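Side-chain contacts in peptide chain release factor 2 (Thermus thermophilus, PDB 2IHR), which directs termination of translation at the stop codons UGA and UAA, with its GGQ motif acting in peptide hydrolysis at the ribosomal peptidyl-transferase centre: residues A[129-134]-A[193-198]; A[326-331]-A[341-346]. All coordinates share one frame; numbering follows the deposited sequence.

Interaction 1 of 2, residues A[129-134]-A[193-198]; sequences ACDWAE and SPFDAS
Asp-131 and Phe-195 meet in a small apolar contact on the protein surface: Asp-131 CB, on helix 127-145, lies in the plane of the phenyl ring and approaches its edge at CE2, 3.9 Å away. With CG of Phe-195 beside its own backbone N (chi1 -48°), the ring swings toward the helix, and Pro-194 CG sits 3.8 Å above the centre of one ring face. Looser still, Asp-131 OD2 is 4.3 Å from Pro-194 CG. No hydrogen bond joins the two segments; the carboxylate of Asp-131 instead forms a salt bridge with Arg-191, in the same loop just before Ser-193. Within 193-198 several polar bonds shape the loop. A type I turn is closed by Asp-196 N to Ser-193 O (3.2 Å), with a weak bond from Phe-195 N to Ser-193 OG. Further on, Asp-196 OD1 accepts from Ser-198 N at 2.7 Å, an Asx turn, and from Ser-198 OG at 2.9 Å, both donors on the same face of the carboxylate. The Ser-Pro-Phe sequence at 193-195 matches the tripeptide of bacterial RF2 that reads stop codons, so the arrangement is consistent with the RF2 codon-recognition loop resting lightly beside a helix.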
# COMPACT_ATOMS: atom_id res chain seq x y z
N ALA A 129 12.73 -20.69 -2.37
CA ALA A 129 12.38 -19.35 -1.92
C ALA A 129 12.69 -18.20 -2.92
O ALA A 129 12.06 -17.14 -2.89
CB ALA A 129 13.02 -19.06 -0.55
N CYS A 130 13.66 -18.39 -3.79
CA CYS A 130 14.02 -17.34 -4.73
C CYS A 130 12.97 -17.31 -5.84
O CYS A 130 12.59 -16.24 -6.33
CB CYS A 130 15.43 -17.57 -5.34
SG CYS A 130 16.81 -17.65 -4.14
N ASP A 131 12.53 -18.49 -6.23
CA ASP A 131 11.52 -18.63 -7.26
C ASP A 131 10.23 -17.98 -6.73
O ASP A 131 9.58 -17.18 -7.42
CB ASP A 131 11.33 -20.12 -7.58
CG ASP A 131 10.45 -20.38 -8.81
OD1 ASP A 131 10.52 -19.60 -9.79
OD2 ASP A 131 9.69 -21.38 -8.78
N TRP A 132 9.89 -18.31 -5.48
CA TRP A 132 8.70 -17.77 -4.81
C TRP A 132 8.73 -16.23 -4.76
O TRP A 132 7.72 -15.56 -4.95
CB TRP A 132 8.63 -18.36 -3.40
CG TRP A 132 7.45 -17.94 -2.52
CD1 TRP A 132 7.48 -17.75 -1.17
CD2 TRP A 132 6.08 -17.68 -2.93
NE1 TRP A 132 6.23 -17.38 -0.72
CE2 TRP A 132 5.36 -17.33 -1.77
CE3 TRP A 132 5.40 -17.71 -4.16
CZ2 TRP A 132 4.01 -17.01 -1.80
CZ3 TRP A 132 4.03 -17.40 -4.19
CH2 TRP A 132 3.36 -17.05 -3.02
N ALA A 133 9.89 -15.67 -4.46
CA ALA A 133 10.04 -14.23 -4.39
C ALA A 133 9.75 -13.60 -5.81
O ALA A 133 9.07 -12.55 -5.96
CB ALA A 133 11.46 -13.92 -3.91
N GLU A 134 10.25 -14.24 -6.85
CA GLU A 134 10.02 -13.75 -8.19
C GLU A 134 8.51 -13.86 -8.50
O GLU A 134 7.94 -13.03 -9.23
CB GLU A 134 10.83 -14.59 -9.17
CG GLU A 134 10.81 -14.06 -10.59
CD GLU A 134 11.70 -14.89 -11.47
OE1 GLU A 134 12.73 -15.35 -10.95
OE2 GLU A 134 11.37 -15.08 -12.66
N SER A 193 8.63 -28.79 -5.00
CA SER A 193 9.61 -27.98 -5.73
C SER A 193 10.03 -28.45 -7.11
O SER A 193 10.33 -29.63 -7.29
CB SER A 193 10.87 -27.81 -4.87
OG SER A 193 11.93 -27.14 -5.56
N PRO A 194 10.04 -27.55 -8.10
CA PRO A 194 10.47 -28.04 -9.42
C PRO A 194 11.93 -28.48 -9.30
O PRO A 194 12.38 -29.36 -10.01
CB PRO A 194 10.31 -26.82 -10.34
CG PRO A 194 10.30 -25.61 -9.39
CD PRO A 194 9.54 -26.16 -8.18
N PHE A 195 12.66 -27.88 -8.36
CA PHE A 195 14.07 -28.17 -8.13
C PHE A 195 14.44 -29.48 -7.39
O PHE A 195 15.61 -29.85 -7.36
CB PHE A 195 14.68 -26.97 -7.43
CG PHE A 195 14.33 -25.69 -8.09
CD1 PHE A 195 14.56 -25.51 -9.46
CD2 PHE A 195 13.66 -24.68 -7.38
CE1 PHE A 195 14.14 -24.36 -10.12
CE2 PHE A 195 13.23 -23.52 -8.04
CZ PHE A 195 13.47 -23.37 -9.41
N ASP A 196 13.46 -30.16 -6.80
CA ASP A 196 13.69 -31.42 -6.09
C ASP A 196 12.93 -32.53 -6.81
O ASP A 196 11.71 -32.49 -6.90
CB ASP A 196 13.23 -31.34 -4.62
CG ASP A 196 13.11 -32.72 -3.95
OD1 ASP A 196 13.40 -33.74 -4.60
OD2 ASP A 196 12.70 -32.80 -2.76
N ALA A 197 13.68 -33.52 -7.29
CA ALA A 197 13.13 -34.66 -8.02
C ALA A 197 12.02 -35.42 -7.30
O ALA A 197 11.07 -35.87 -7.95
CB ALA A 197 14.26 -35.60 -8.41
N SER A 198 12.13 -35.61 -5.99
CA SER A 198 11.04 -36.33 -5.30
C SER A 198 9.88 -35.35 -5.20
O SER A 198 10.07 -34.17 -4.87
CB SER A 198 11.46 -36.79 -3.89
OG SER A 198 11.87 -35.70 -3.06

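Interaction 2 of 2, residues A[326-331]-A[341-346]; sequences TGLMRH and LMDLIW
Arg-330 and Asp-343 extend their side chains from opposite directions and join in a salt bridge, NH1 to OD1 at 3.1 Å. As a hydrogen bond it is weak, bent to 133° at the hydrogen, and the guanidinium and carboxylate planes stand 70° apart. A bend at chi3 (55°) also brings the arginine's aliphatic part against the acid, with CD 3.4 Å from Asp-343 OD2. Beside this pair Leu-328 supplies the apolar half: its CD1 meets Leu-344 CD2 at 3.5 Å and lies close to the backbone O of Asp-343, while its CD2 is 4.0 Å from Asp-343 OD2. One shell out, Arg-330 NH2 makes salt bridges to Asp-332 and Asp-340, so the buried guanidinium is shared among three acids. A leucine in place of Arg-330 would probably leave Asp-343, Asp-332 and Asp-340 without their common positive partner. Val-336, on helix 333-336, touches both Arg-330 and Leu-344, and Ala-347 continues the helix surface under Leu-328. In the first turn of helix 342-353 Leu-341 O accepts from Leu-344 N and Ile-345 N; Asp-343 sits in this turn, where the helix N-terminus would probably suit its negative charge. Backbone bonding to Val-321 holds Arg-330 in the sheet. The whole is a short edge strand (329-330) of a mixed sheet, with the residue leading into it, packed on the start of C-terminal helix 342-353 through a leucine pair and a salt bridge.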
# COMPACT_ATOMS: atom_id res chain seq x y z
N THR A 326 -7.23 -11.97 8.03
CA THR A 326 -8.56 -11.67 7.56
C THR A 326 -9.43 -12.92 7.53
O THR A 326 -10.64 -12.89 7.77
CB THR A 326 -8.37 -11.06 6.18
OG1 THR A 326 -9.06 -9.81 6.11
CG2 THR A 326 -8.79 -12.01 5.09
N GLY A 327 -8.82 -14.05 7.24
CA GLY A 327 -9.63 -15.25 7.20
C GLY A 327 -10.14 -15.60 5.81
O GLY A 327 -10.60 -16.75 5.61
N LEU A 328 -10.01 -14.66 4.84
CA LEU A 328 -10.48 -14.81 3.45
C LEU A 328 -9.84 -15.98 2.77
O LEU A 328 -8.62 -16.06 2.69
CB LEU A 328 -10.13 -13.57 2.66
CG LEU A 328 -10.99 -13.00 1.52
CD1 LEU A 328 -10.18 -11.97 0.80
CD2 LEU A 328 -11.42 -14.02 0.57
N MET A 329 -10.64 -16.91 2.28
CA MET A 329 -10.05 -18.04 1.59
C MET A 329 -10.56 -18.06 0.14
O MET A 329 -11.76 -17.98 -0.10
CB MET A 329 -10.39 -19.35 2.32
CG MET A 329 -10.81 -20.45 1.41
SD MET A 329 -10.07 -21.97 1.84
CE MET A 329 -11.39 -23.10 1.64
N ARG A 330 -9.62 -18.17 -0.79
CA ARG A 330 -9.87 -18.20 -2.25
C ARG A 330 -9.42 -19.52 -2.87
O ARG A 330 -8.33 -20.00 -2.58
CB ARG A 330 -9.12 -17.05 -2.94
CG ARG A 330 -9.75 -15.72 -2.73
CD ARG A 330 -9.24 -14.69 -3.65
NE ARG A 330 -9.35 -15.02 -5.08
CZ ARG A 330 -9.00 -14.17 -6.05
NH1 ARG A 330 -8.54 -12.96 -5.78
NH2 ARG A 330 -9.07 -14.56 -7.30
N HIS A 331 -10.23 -20.07 -3.77
CA HIS A 331 -9.92 -21.34 -4.41
C HIS A 331 -9.22 -21.29 -5.76
O HIS A 331 -8.93 -22.33 -6.35
CB HIS A 331 -11.17 -22.18 -4.53
CG HIS A 331 -11.42 -23.04 -3.33
ND1 HIS A 331 -12.30 -22.70 -2.33
CD2 HIS A 331 -10.81 -24.20 -2.94
CE1 HIS A 331 -12.24 -23.61 -1.37
NE2 HIS A 331 -11.34 -24.52 -1.71
N LEU A 341 -5.97 -9.12 -6.81
CA LEU A 341 -5.85 -8.98 -5.35
C LEU A 341 -6.87 -8.17 -4.56
O LEU A 341 -6.92 -8.24 -3.31
CB LEU A 341 -4.50 -8.35 -5.04
CG LEU A 341 -3.26 -9.02 -5.55
CD1 LEU A 341 -2.01 -8.16 -5.17
CD2 LEU A 341 -3.25 -10.42 -5.04
N MET A 342 -7.69 -7.40 -5.25
CA MET A 342 -8.59 -6.52 -4.55
C MET A 342 -9.36 -7.03 -3.36
O MET A 342 -9.45 -6.35 -2.35
CB MET A 342 -9.55 -5.88 -5.54
CG MET A 342 -8.87 -4.86 -6.45
SD MET A 342 -7.85 -3.63 -5.57
CE MET A 342 -8.89 -3.13 -4.21
N ASP A 343 -9.92 -8.22 -3.45
CA ASP A 343 -10.72 -8.71 -2.34
C ASP A 343 -9.90 -9.06 -1.12
O ASP A 343 -10.40 -9.03 0.01
CB ASP A 343 -11.61 -9.88 -2.80
CG ASP A 343 -10.84 -11.17 -3.11
OD1 ASP A 343 -9.64 -11.15 -3.49
OD2 ASP A 343 -11.47 -12.26 -2.98
N LEU A 344 -8.63 -9.38 -1.35
CA LEU A 344 -7.71 -9.71 -0.27
C LEU A 344 -7.27 -8.42 0.38
O LEU A 344 -7.03 -8.36 1.59
CB LEU A 344 -6.51 -10.50 -0.82
CG LEU A 344 -6.75 -12.03 -0.99
CD1 LEU A 344 -5.67 -12.60 -1.87
CD2 LEU A 344 -6.79 -12.71 0.43
N ILE A 345 -7.17 -7.37 -0.43
CA ILE A 345 -6.77 -6.07 0.08
C ILE A 345 -7.86 -5.43 0.95
O ILE A 345 -7.64 -5.20 2.15
CB ILE A 345 -6.41 -5.15 -1.07
CG1 ILE A 345 -5.09 -5.62 -1.72
CG2 ILE A 345 -6.30 -3.69 -0.57
CD1 ILE A 345 -4.74 -4.79 -2.99
N TRP A 346 -9.04 -5.15 0.38
CA TRP A 346 -10.12 -4.55 1.17
C TRP A 346 -10.23 -5.24 2.51
O TRP A 346 -10.39 -4.61 3.54
CB TRP A 346 -11.46 -4.68 0.47
CG TRP A 346 -11.57 -3.80 -0.70
CD1 TRP A 346 -11.90 -4.17 -2.01
CD2 TRP A 346 -11.19 -2.42 -0.76
NE1 TRP A 346 -11.71 -3.10 -2.85
CE2 TRP A 346 -11.28 -2.01 -2.12
CE3 TRP A 346 -10.77 -1.49 0.20
CZ2 TRP A 346 -10.97 -0.72 -2.55
CZ3 TRP A 346 -10.45 -0.18 -0.23
CH2 TRP A 346 -10.55 0.18 -1.59

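In the fold
Interactions 1 and 2 follow in series along the chain, their centres 25 Å apart and their nearest atoms about 10 Å apart, without touching. Both belong to the region built on the mixed sheet: the 193-198 loop joins neighbouring strands 185-190 and 201-213, whereas 329-330 is an outermost strand. Helix 127-145 links them. Its early part carries 129-134, and farther along Tyr-140 and Phe-143 pack on Leu-341 from interaction 2. Trp-132 also meets Tyr-314, on a strand between the two sites in the sheet. Thus a sparse contact beside the probable codon-reading loop and a larger one at the sheet's outermost strand 329-330 share one framework.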